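PDB 3RJA: carbohydrate oxidase from Microdochium nivale, which oxidises the C1 hydroxyl of mono-, oligo- and polysaccharides to lactones with FAD, passing the electrons to molecular oxygen to give hydrogen peroxide. Local coordinates for residues 92-97 against 104-109; 162-167 against 199-204; 217-222 against 284-289; 250-255 against 354-359. All blocks are in the same frame, centred on the assembly; numbering follows the deposited sequence. Where two conformers were deposited one is given.

Contact 1: 92-97 against 104-109; sequences IDVISY and AHVEPG
Glu107 and Asp93 grip each other through one side-chain bond and one backbone bond. Glu107 buries more surface here than any other residue. Its chain runs extended beyond CG (chi2 -177°) and carries the carboxylate across to the backbone of Asp93. There Glu107 OE1 accepts from Asp93 N at 3.0 Å, on the anti side of the carboxylate. Glu107 N returns a nearly straight bond to Asp93 O, also 3.0 Å. The two acidic side chains lie side by side with their carboxylate planes 13° apart. Asp93 OD2 is 3.7 Å from Glu107 OE1, two like charges close together. A bound Tris molecule, probably from the crystallisation liquor, is hydrogen-bonded to Glu107 OE2. Across the aliphatic part, Ile95 CD1 meets Glu107 CG at 3.7 Å, the two side chains crossing at about a right angle. With an alanine in place of Glu107, Asp93 N would probably lose this acceptor and Ile95 CD1 its methylene neighbour. His105 comes next in buried surface. His105 O takes Ile95 N at 2.8 Å and, weakly, Ser96 N at 3.5 Å. Ser96 OG sits 3.3 Å from His105 CB and lies obliquely to the imidazole. His105 N closes the pair on Ser96 O at 2.9 Å. Ile95 and Ser96 thus both face His105, a classic beta bulge in the antiparallel hairpin 94-98/103-106 of the FAD-binding domain.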
# COMPACT_ATOMS: atom_id res chain seq x y z
N ILE A 92 -1.93 -17.75 7.50
CA ILE A 92 -1.51 -17.49 6.13
C ILE A 92 -2.33 -18.19 5.06
O ILE A 92 -2.01 -18.07 3.88
CB ILE A 92 0.01 -17.91 5.94
CG1 ILE A 92 0.20 -19.41 6.21
CG2 ILE A 92 0.92 -17.06 6.82
CD1 ILE A 92 1.59 -19.96 5.75
N ASP A 93 -3.36 -18.94 5.44
CA ASP A 93 -4.02 -19.81 4.46
C ASP A 93 -5.07 -19.12 3.60
O ASP A 93 -5.80 -18.25 4.08
CB ASP A 93 -4.73 -20.94 5.18
CG ASP A 93 -3.75 -21.86 5.91
OD1 ASP A 93 -2.56 -21.89 5.54
OD2 ASP A 93 -4.19 -22.53 6.85
N VAL A 94 -5.13 -19.54 2.35
CA VAL A 94 -6.38 -19.49 1.59
C VAL A 94 -7.29 -20.59 2.15
O VAL A 94 -7.07 -21.81 1.93
CB VAL A 94 -6.13 -19.65 0.09
CG1 VAL A 94 -7.46 -19.67 -0.66
CG2 VAL A 94 -5.21 -18.49 -0.41
N ILE A 95 -8.26 -20.15 2.94
CA ILE A 95 -9.18 -21.02 3.69
C ILE A 95 -10.10 -21.81 2.76
O ILE A 95 -10.34 -22.98 2.98
CB ILE A 95 -10.07 -20.20 4.66
CG1 ILE A 95 -9.21 -19.39 5.65
CG2 ILE A 95 -11.02 -21.13 5.45
CD1 ILE A 95 -9.99 -18.19 6.30
N SER A 96 -10.60 -21.15 1.72
CA SER A 96 -11.55 -21.80 0.82
C SER A 96 -11.51 -21.05 -0.50
O SER A 96 -11.10 -19.89 -0.56
CB SER A 96 -12.97 -21.77 1.40
OG SER A 96 -13.45 -20.41 1.51
N TYR A 97 -11.91 -21.74 -1.56
CA TYR A 97 -12.05 -21.14 -2.86
C TYR A 97 -13.30 -21.73 -3.48
O TYR A 97 -13.48 -22.94 -3.48
CB TYR A 97 -10.82 -21.40 -3.75
CG TYR A 97 -11.06 -20.94 -5.17
CD1 TYR A 97 -11.02 -19.59 -5.48
CD2 TYR A 97 -11.37 -21.86 -6.19
CE1 TYR A 97 -11.29 -19.14 -6.79
CE2 TYR A 97 -11.64 -21.43 -7.49
CZ TYR A 97 -11.59 -20.06 -7.79
OH TYR A 97 -11.85 -19.61 -9.05
N ALA A 104 -12.38 -16.26 -2.99
CA ALA A 104 -11.47 -16.92 -2.04
C ALA A 104 -11.64 -16.30 -0.68
O ALA A 104 -11.82 -15.08 -0.56
CB ALA A 104 -10.01 -16.70 -2.48
N HIS A 105 -11.56 -17.13 0.36
CA HIS A 105 -11.55 -16.63 1.72
C HIS A 105 -10.11 -16.78 2.19
O HIS A 105 -9.51 -17.84 1.99
CB HIS A 105 -12.52 -17.40 2.62
CG HIS A 105 -13.96 -17.16 2.29
ND1 HIS A 105 -14.98 -17.29 3.21
CD2 HIS A 105 -14.55 -16.72 1.15
CE1 HIS A 105 -16.13 -17.00 2.64
NE2 HIS A 105 -15.90 -16.63 1.40
N VAL A 106 -9.56 -15.70 2.78
CA VAL A 106 -8.14 -15.62 3.13
C VAL A 106 -7.87 -15.10 4.54
O VAL A 106 -8.48 -14.12 5.01
CB VAL A 106 -7.33 -14.76 2.08
CG1 VAL A 106 -5.80 -14.90 2.29
CG2 VAL A 106 -7.73 -15.19 0.65
N GLU A 107 -6.95 -15.77 5.23
CA GLU A 107 -6.50 -15.37 6.56
C GLU A 107 -5.70 -14.06 6.49
O GLU A 107 -5.14 -13.76 5.44
CB GLU A 107 -5.69 -16.51 7.19
CG GLU A 107 -6.61 -17.60 7.75
CD GLU A 107 -5.87 -18.73 8.46
OE1 GLU A 107 -4.74 -19.11 8.08
OE2 GLU A 107 -6.45 -19.26 9.41
N PRO A 108 -5.65 -13.29 7.59
CA PRO A 108 -5.21 -11.89 7.52
C PRO A 108 -3.69 -11.69 7.62
O PRO A 108 -3.22 -10.54 7.61
CB PRO A 108 -5.88 -11.25 8.75
CG PRO A 108 -6.02 -12.36 9.75
CD PRO A 108 -6.18 -13.64 8.93
N GLY A 109 -2.96 -12.80 7.71
CA GLY A 109 -1.50 -12.79 7.84
C GLY A 109 -0.79 -13.24 6.57
O GLY A 109 0.45 -13.18 6.51

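Contact 2: 162-167 against 199-204; sequences GVTVVL and VWKLAT
Lys201 lays its side chain along Gly162 and on to Thr164 of the neighbouring strand. Lys201 CB starts 3.3 Å from Gly162 O. Lys201 CG stays over the same carbonyl, 3.5 Å from Gly162 O. Lys201 CD then passes 4.0 Å from Gly162 C. Gly162 has no side chain, and a beta carbon there would sit tight against Lys201 CD. The chain is extended beyond CG (chi2 175°, chi3 -173°), which carries Lys201 CE to 3.7 Å from Thr164 OG1. At the tip, NZ forms a salt bridge with Glu174 on strand 172-176. Thr164 OG1 is hydrogen-bonded to the same Glu174 oxygen, OE1. A methionine in place of Lys201 would probably leave Glu174 without its charged mate. Strands 160-166 and 196-206 are antiparallel neighbours here, in the sheet of the FAD-binding region that also holds the hairpin 94-98/103-106. Gly162 and Lys201 form a hydrogen-bonded pair, with Lys201 N to Gly162 O at 2.7 Å. Thr164 and Val199 form another, with Thr164 N to Val199 O at 3.0 Å. Their side chains lie side by side on the lysine's face. Between them Val163 and Trp200 form a non-hydrogen-bonded pair, their side chains side by side on the other face. Val163 CG1, beside its own backbone N (chi1 -75°), reaches Trp200 CE3 at 3.5 Å, oblique to the indole. Trp200 NE1 is hydrogen-bonded to Ser138 OG on helix 137-142.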
# COMPACT_ATOMS: atom_id res chain seq x y z
N GLY A 162 -16.22 -9.16 0.76
CA GLY A 162 -16.68 -9.30 2.15
C GLY A 162 -15.54 -9.46 3.15
O GLY A 162 -14.41 -9.76 2.77
N VAL A 163 -15.85 -9.25 4.44
CA VAL A 163 -14.88 -9.48 5.51
C VAL A 163 -15.58 -10.02 6.75
O VAL A 163 -16.77 -9.76 6.97
CB VAL A 163 -14.08 -8.18 5.90
CG1 VAL A 163 -13.01 -7.85 4.84
CG2 VAL A 163 -15.02 -6.97 6.14
N THR A 164 -14.84 -10.80 7.53
CA THR A 164 -15.20 -11.11 8.89
C THR A 164 -14.36 -10.17 9.74
O THR A 164 -13.16 -10.01 9.50
CB THR A 164 -14.90 -12.58 9.22
OG1 THR A 164 -15.63 -13.42 8.31
CG2 THR A 164 -15.33 -12.93 10.65
N VAL A 165 -14.97 -9.51 10.70
CA VAL A 165 -14.23 -8.48 11.45
C VAL A 165 -14.44 -8.68 12.94
O VAL A 165 -15.57 -8.88 13.39
CB VAL A 165 -14.70 -7.06 11.06
CG1 VAL A 165 -13.80 -5.98 11.66
CG2 VAL A 165 -14.79 -6.90 9.57
N VAL A 166 -13.35 -8.59 13.70
CA VAL A 166 -13.43 -8.51 15.18
C VAL A 166 -13.51 -7.04 15.58
O VAL A 166 -12.59 -6.25 15.27
CB VAL A 166 -12.18 -9.16 15.84
CG1 VAL A 166 -12.23 -9.03 17.39
CG2 VAL A 166 -12.07 -10.60 15.44
N LEU A 167 -14.61 -6.66 16.24
CA LEU A 167 -14.81 -5.26 16.64
C LEU A 167 -14.16 -4.95 17.97
O LEU A 167 -13.78 -5.87 18.69
CB LEU A 167 -16.31 -4.90 16.71
CG LEU A 167 -17.12 -5.12 15.43
CD1 LEU A 167 -18.59 -4.66 15.61
CD2 LEU A 167 -16.47 -4.45 14.20
N VAL A 199 -10.96 -12.43 8.34
CA VAL A 199 -11.03 -13.14 7.05
C VAL A 199 -11.29 -12.11 5.95
O VAL A 199 -12.20 -11.25 6.10
CB VAL A 199 -12.17 -14.20 7.00
CG1 VAL A 199 -12.19 -14.96 5.66
CG2 VAL A 199 -12.08 -15.20 8.17
N TRP A 200 -10.51 -12.16 4.87
CA TRP A 200 -10.82 -11.38 3.65
C TRP A 200 -11.57 -12.25 2.65
O TRP A 200 -11.14 -13.37 2.37
CB TRP A 200 -9.55 -10.85 2.98
CG TRP A 200 -8.80 -9.89 3.85
CD1 TRP A 200 -7.81 -10.17 4.76
CD2 TRP A 200 -9.02 -8.47 3.91
NE1 TRP A 200 -7.42 -9.00 5.39
CE2 TRP A 200 -8.13 -7.95 4.87
CE3 TRP A 200 -9.88 -7.59 3.22
CZ2 TRP A 200 -8.08 -6.57 5.19
CZ3 TRP A 200 -9.83 -6.24 3.53
CH2 TRP A 200 -8.93 -5.73 4.50
N LYS A 201 -12.65 -11.73 2.08
CA LYS A 201 -13.37 -12.48 1.02
C LYS A 201 -13.16 -11.77 -0.30
O LYS A 201 -13.55 -10.61 -0.47
CB LYS A 201 -14.84 -12.71 1.39
CG LYS A 201 -14.99 -13.25 2.83
CD LYS A 201 -16.43 -13.37 3.24
CE LYS A 201 -16.59 -13.74 4.72
NZ LYS A 201 -18.00 -13.34 5.18
N LEU A 202 -12.51 -12.45 -1.23
CA LEU A 202 -11.90 -11.75 -2.37
C LEU A 202 -12.32 -12.34 -3.70
O LEU A 202 -12.15 -13.55 -3.91
CB LEU A 202 -10.36 -11.84 -2.28
CG LEU A 202 -9.68 -11.31 -1.01
CD1 LEU A 202 -8.13 -11.48 -1.08
CD2 LEU A 202 -10.05 -9.84 -0.75
N ALA A 203 -12.81 -11.49 -4.61
CA ALA A 203 -13.09 -11.89 -5.99
C ALA A 203 -11.76 -12.06 -6.70
O ALA A 203 -10.85 -11.24 -6.50
CB ALA A 203 -13.93 -10.81 -6.74
N THR A 204 -11.63 -13.10 -7.53
CA THR A 204 -10.40 -13.32 -8.29
C THR A 204 -10.73 -13.33 -9.79
O THR A 204 -11.91 -13.42 -10.15
CB THR A 204 -9.71 -14.65 -7.91
OG1 THR A 204 -10.54 -15.76 -8.33
CG2 THR A 204 -9.48 -14.71 -6.41

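Contact 3: 217-222 against 284-289; sequences TLNWKN and GYVVNP. With NAG (2-acetamido-2-deoxy-beta-D-glucopyranose), chain C.
Thr217 and Val286 form one antiparallel hydrogen-bonded pair, with Thr217 N to Val286 O and Val286 N to Thr217 O both 2.9 Å. The second bond lies in the carbonyl plane of Thr217. Thr217 O also receives a CA-H contact from Tyr285 CA at 3.2 Å. Past this pair the strand 211-217 ends, and side chains make the remaining hydrogen bonds between the segments. Thr217 OG1 donates to Asn288 OD1 at 2.9 Å. It meets a lone pair of the amide oxygen, in the carbonyl plane. Thr217 OG1 stands beside its own backbone N (chi1 -46°), which brings it to Asn288 OD1. On the other side of the pair, Asn219 ND2 donates to Gly284 O at 2.9 Å, with an N-H...O angle of 161°. The acceptor lies close to the amide plane of Asn219. This fixes the turn of the amide, and Asn219 OD1 faces the other way, where Lys221 NZ gives it a weak bond. Gly284 has a positive phi (107°), and its backbone angles call for glycine. Leu218 points away from segment 284-289, and its CD1 lies over one face of the Trp220 ring. Asn222 ends the loop as the N-cap of helix 223-239. Its OD1 accepts from Ser225 N, while its ND2 is bonded covalently to C1 of an N-acetylglucosamine, 1.4 Å away. One amide thus caps a helix and carries an N-glycan, as befits an extracellular enzyme. Val287 of strand 286-293 packs on helix 267-278, but between the two segments the links, at the protein surface, are mostly polar.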
# COMPACT_ATOMS: atom_id res chain seq x y z
N THR A 217 14.10 3.57 -21.30
CA THR A 217 15.10 4.46 -20.73
C THR A 217 14.86 5.85 -21.31
O THR A 217 15.00 6.05 -22.51
CB THR A 217 16.51 3.96 -21.09
OG1 THR A 217 16.58 2.55 -20.86
CG2 THR A 217 17.58 4.66 -20.26
N LEU A 218 14.48 6.81 -20.47
CA LEU A 218 13.96 8.07 -20.96
C LEU A 218 15.04 8.99 -21.49
O LEU A 218 14.81 9.75 -22.43
CB LEU A 218 13.12 8.79 -19.90
CG LEU A 218 11.83 8.03 -19.56
CD1 LEU A 218 11.23 8.51 -18.24
CD2 LEU A 218 10.84 8.18 -20.74
N ASN A 219 16.21 8.91 -20.87
CA ASN A 219 17.32 9.85 -21.09
C ASN A 219 16.98 11.34 -20.99
O ASN A 219 17.37 12.11 -21.86
CB ASN A 219 18.06 9.51 -22.39
CG ASN A 219 18.68 8.14 -22.34
OD1 ASN A 219 19.39 7.81 -21.40
ND2 ASN A 219 18.39 7.32 -23.33
N TRP A 220 16.26 11.74 -19.93
CA TRP A 220 16.02 13.16 -19.64
C TRP A 220 17.26 13.73 -18.92
O TRP A 220 17.43 13.53 -17.71
CB TRP A 220 14.75 13.35 -18.79
CG TRP A 220 13.49 12.82 -19.42
CD1 TRP A 220 13.27 12.56 -20.74
CD2 TRP A 220 12.27 12.48 -18.74
NE1 TRP A 220 12.00 12.09 -20.94
CE2 TRP A 220 11.36 12.04 -19.73
CE3 TRP A 220 11.85 12.53 -17.40
CZ2 TRP A 220 10.05 11.63 -19.42
CZ3 TRP A 220 10.56 12.13 -17.09
CH2 TRP A 220 9.67 11.68 -18.10
N LYS A 221 18.13 14.40 -19.68
CA LYS A 221 19.41 14.89 -19.17
C LYS A 221 19.30 16.29 -18.58
O LYS A 221 20.25 16.76 -17.96
CB LYS A 221 20.48 14.90 -20.27
CG LYS A 221 20.73 13.55 -20.99
CD LYS A 221 20.93 12.43 -19.98
CE LYS A 221 21.46 11.17 -20.63
NZ LYS A 221 21.30 10.03 -19.69
N ASN A 222 18.16 16.95 -18.77
CA ASN A 222 17.99 18.29 -18.21
C ASN A 222 16.55 18.65 -17.90
O ASN A 222 15.63 17.92 -18.28
CB ASN A 222 18.63 19.35 -19.12
CG ASN A 222 18.03 19.37 -20.52
OD1 ASN A 222 16.80 19.29 -20.69
ND2 ASN A 222 18.89 19.48 -21.53
N GLY A 284 15.69 10.73 -27.94
CA GLY A 284 16.80 10.13 -27.21
C GLY A 284 16.38 8.98 -26.30
O GLY A 284 17.24 8.27 -25.79
N TYR A 285 15.08 8.76 -26.12
CA TYR A 285 14.64 7.61 -25.32
C TYR A 285 15.09 6.34 -26.00
O TYR A 285 15.33 6.34 -27.21
CB TYR A 285 13.12 7.60 -25.12
CG TYR A 285 12.34 7.44 -26.40
CD1 TYR A 285 12.06 6.17 -26.92
CD2 TYR A 285 11.88 8.56 -27.09
CE1 TYR A 285 11.30 6.02 -28.13
CE2 TYR A 285 11.13 8.43 -28.29
CZ TYR A 285 10.85 7.18 -28.80
OH TYR A 285 10.14 7.10 -29.96
N VAL A 286 15.25 5.26 -25.24
CA VAL A 286 15.51 3.96 -25.83
C VAL A 286 14.52 2.95 -25.27
O VAL A 286 14.50 2.72 -24.05
CB VAL A 286 16.97 3.45 -25.54
CG1 VAL A 286 17.17 2.02 -26.13
CG2 VAL A 286 18.03 4.39 -26.09
N VAL A 287 13.72 2.35 -26.15
CA VAL A 287 12.85 1.25 -25.78
C VAL A 287 13.67 -0.01 -25.45
O VAL A 287 14.42 -0.51 -26.30
CB VAL A 287 11.85 0.92 -26.90
CG1 VAL A 287 10.94 -0.23 -26.47
CG2 VAL A 287 11.03 2.16 -27.27
N ASN A 288 13.55 -0.49 -24.21
CA ASN A 288 14.20 -1.73 -23.79
C ASN A 288 13.56 -2.94 -24.49
O ASN A 288 12.38 -2.89 -24.86
CB ASN A 288 14.09 -1.91 -22.27
CG ASN A 288 14.45 -0.65 -21.48
OD1 ASN A 288 15.30 0.16 -21.87
ND2 ASN A 288 13.79 -0.49 -20.32
N PRO A 289 14.31 -4.05 -24.64
CA PRO A 289 13.64 -5.28 -25.10
C PRO A 289 12.45 -5.63 -24.18
O PRO A 289 12.53 -5.45 -22.97
CB PRO A 289 14.74 -6.37 -24.94
CG PRO A 289 16.04 -5.64 -24.85
CD PRO A 289 15.75 -4.26 -24.34
C1 NAG C . 18.47 19.54 -22.90
C2 NAG C . 19.16 20.74 -23.53
C3 NAG C . 18.53 20.99 -24.88
C4 NAG C . 18.66 19.73 -25.72
C5 NAG C . 18.25 18.46 -24.96
C6 NAG C . 18.78 17.24 -25.70
C7 NAG C . 18.17 22.87 -22.86
C8 NAG C . 18.23 24.05 -21.94
N2 NAG C . 19.10 21.93 -22.70
O3 NAG C . 19.17 22.06 -25.54
O4 NAG C . 17.83 19.92 -26.85
O5 NAG C . 18.80 18.40 -23.65
O6 NAG C . 19.67 17.71 -26.69
O7 NAG C . 17.29 22.80 -23.72

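Contact 4: 250-255 against 354-359; sequences GDYGAG and FYQLDV. With ABL ((2R,3R,4R,5R)-4,5-dihydroxy-2-(hydroxymethyl)-6-oxopiperidin-3-yl beta-D-glucopyranoside), chain G.
Tyr252 lays its ring obliquely against Phe354, with Tyr252 CD1 3.4 Å from Phe354 CB. The ring planes are 59° apart and the centroids 5.5 Å apart. Both residues line the sugar pocket at the end of strand 245-251, in the eight-stranded antiparallel sheet that forms the substrate side of this FAD-linked oxidase. C6 of the bound substrate analogue lies over one face of the Tyr252 ring, offset toward the rim, 3.4 Å from Tyr252 CE1. Phe354 touches the same disaccharide analogue more loosely, near the link between its two rings. Phe354 CG sits between its own backbone N and carbonyl carbon (chi1 71°), and this turns the ring to the ligand. Its other ring partner is Tyr389, stacked against it. Gln356 also lines the pocket, and its side chain approaches the hydroxyl edge of Tyr252. Tyr252 OH is hydrogen-bonded to Glu260. Gly250 pairs with Gln356 across the strands, and a beta carbon on Gly250 would clash with Tyr252 OH. On the opposite face of the sheet, Asp251 CB packs on Tyr355 CE2 at 3.5 Å. Tyr341 OH is hydrogen-bonded to both Asp251 OD2 and Tyr355 OH. The Asp251 carboxylate also orders the loop after the strand. Gly255 N meets the syn lone pair of Asp251 OD2 at 2.8 Å. Gly253 N reaches Asp251 OD1 at 2.9 Å from above the carboxylate plane, making an Asx turn.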
# COMPACT_ATOMS: atom_id res chain seq x y z
N GLY A 250 9.85 5.94 -13.03
CA GLY A 250 10.63 5.73 -11.83
C GLY A 250 12.06 6.15 -12.09
O GLY A 250 12.53 6.03 -13.21
N ASP A 251 12.73 6.68 -11.06
CA ASP A 251 14.16 6.95 -11.11
C ASP A 251 14.83 6.41 -9.85
O ASP A 251 14.57 6.90 -8.75
CB ASP A 251 14.42 8.44 -11.24
CG ASP A 251 15.89 8.77 -11.56
OD1 ASP A 251 16.74 7.84 -11.66
OD2 ASP A 251 16.17 9.98 -11.72
N TYR A 252 15.68 5.40 -10.04
CA TYR A 252 16.47 4.76 -9.00
C TYR A 252 17.97 5.08 -9.17
O TYR A 252 18.80 4.55 -8.43
CB TYR A 252 16.25 3.24 -9.03
CG TYR A 252 14.78 2.92 -9.24
CD1 TYR A 252 13.87 3.05 -8.18
CD2 TYR A 252 14.29 2.57 -10.50
CE1 TYR A 252 12.52 2.82 -8.36
CE2 TYR A 252 12.93 2.33 -10.69
CZ TYR A 252 12.06 2.45 -9.61
OH TYR A 252 10.71 2.23 -9.76
N GLY A 253 18.29 5.95 -10.12
CA GLY A 253 19.68 6.27 -10.49
C GLY A 253 20.03 7.75 -10.39
O GLY A 253 20.92 8.22 -11.09
N ALA A 254 19.33 8.49 -9.52
CA ALA A 254 19.61 9.92 -9.31
C ALA A 254 19.87 10.61 -10.64
O ALA A 254 20.91 11.27 -10.80
CB ALA A 254 20.84 10.10 -8.37
N GLY A 255 18.95 10.43 -11.60
CA GLY A 255 19.05 11.09 -12.90
C GLY A 255 18.94 10.16 -14.08
O GLY A 255 19.26 10.56 -15.20
N PHE A 354 14.60 7.16 -4.32
CA PHE A 354 13.84 7.10 -5.56
C PHE A 354 12.51 7.88 -5.47
O PHE A 354 12.03 8.21 -4.37
CB PHE A 354 13.63 5.65 -6.01
CG PHE A 354 12.67 4.86 -5.16
CD1 PHE A 354 11.29 5.04 -5.28
CD2 PHE A 354 13.15 3.91 -4.24
CE1 PHE A 354 10.39 4.29 -4.50
CE2 PHE A 354 12.27 3.15 -3.46
CZ PHE A 354 10.88 3.34 -3.59
N TYR A 355 11.94 8.20 -6.63
CA TYR A 355 10.51 8.54 -6.71
C TYR A 355 9.88 7.57 -7.72
O TYR A 355 10.56 7.03 -8.59
CB TYR A 355 10.28 9.99 -7.15
CG TYR A 355 10.72 10.25 -8.58
CD1 TYR A 355 9.89 9.92 -9.65
CD2 TYR A 355 11.98 10.81 -8.86
CE1 TYR A 355 10.29 10.15 -10.95
CE2 TYR A 355 12.40 11.06 -10.16
CZ TYR A 355 11.54 10.72 -11.20
OH TYR A 355 11.91 10.92 -12.50
N GLN A 356 8.58 7.35 -7.59
CA GLN A 356 7.78 6.65 -8.60
C GLN A 356 6.58 7.50 -8.87
O GLN A 356 5.89 7.93 -7.94
CB GLN A 356 7.35 5.26 -8.12
CG GLN A 356 8.54 4.37 -7.83
CD GLN A 356 8.19 3.08 -7.13
OE1 GLN A 356 8.80 2.03 -7.39
NE2 GLN A 356 7.23 3.15 -6.23
N LEU A 357 6.34 7.77 -10.16
CA LEU A 357 5.13 8.44 -10.61
C LEU A 357 4.24 7.40 -11.29
O LEU A 357 4.41 7.10 -12.49
CB LEU A 357 5.46 9.59 -11.55
CG LEU A 357 6.57 10.61 -11.18
CD1 LEU A 357 6.68 11.73 -12.24
CD2 LEU A 357 6.40 11.25 -9.82
N ASP A 358 3.31 6.86 -10.49
CA ASP A 358 2.40 5.81 -10.94
C ASP A 358 1.17 6.37 -11.65
O ASP A 358 0.52 7.28 -11.15
CB ASP A 358 1.99 4.90 -9.78
CG ASP A 358 3.09 3.93 -9.41
OD1 ASP A 358 4.05 4.37 -8.75
OD2 ASP A 358 3.03 2.74 -9.83
N VAL A 359 0.87 5.80 -12.81
CA VAL A 359 -0.33 6.16 -13.56
C VAL A 359 -1.55 5.46 -12.92
O VAL A 359 -1.90 4.31 -13.24
CB VAL A 359 -0.13 5.88 -15.06
CG1 VAL A 359 -1.41 6.06 -15.85
CG2 VAL A 359 0.99 6.80 -15.62
C1A ABL G . 6.80 0.29 -2.99
O1A ABL G . 5.60 0.63 -2.79
C2A ABL G . 7.33 0.11 -4.42
O2A ABL G . 6.27 -0.40 -5.22
C3A ABL G . 8.57 -0.83 -4.50
O3A ABL G . 9.15 -0.64 -5.82
C4A ABL G . 9.59 -0.40 -3.47
O1 ABL G . 10.79 -1.21 -3.54
C5A ABL G . 8.97 -0.55 -2.04
N5 ABL G . 7.64 0.10 -1.95
C6A ABL G . 9.84 0.10 -0.94
O6A ABL G . 9.67 -0.50 0.36
C1 ABL G . 11.96 -0.71 -4.24
C2 ABL G . 13.25 -1.37 -3.70
O2 ABL G . 13.35 -1.08 -2.30
C3 ABL G . 14.46 -0.84 -4.48
O3 ABL G . 15.67 -1.44 -4.02
C4 ABL G . 14.22 -1.08 -6.00
O4 ABL G . 15.31 -0.63 -6.79
C5 ABL G . 12.93 -0.37 -6.44
O5 ABL G . 11.84 -0.90 -5.65
C6 ABL G . 12.65 -0.53 -7.94
O6 ABL G . 12.64 -1.84 -8.39

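Overall arrangement
Contacts 1 and 2 share one sheet in the FAD-binding part. Their centres are about 9 Å apart, and backbone bonds join them: Ala104 O to Leu202 N and Val106 O to Trp200 N, each 2.8 Å. Pro108 of contact 1 touches FAD, and the Trp200 side chain is about 5 Å from it. Contacts 3 and 4 belong to the other large sheet, with centres about 13 Å apart and segments that alternate along the chain. Contact 4 lines the sugar pocket, its Gln356 side chain about 7 Å from FAD. Contact 3 lies farther out, the Asn288 side chain about 12 Å from the substrate analogue. The centres of contacts 2 and 4 are about 34 Å apart, on opposite sides of the chain's centre.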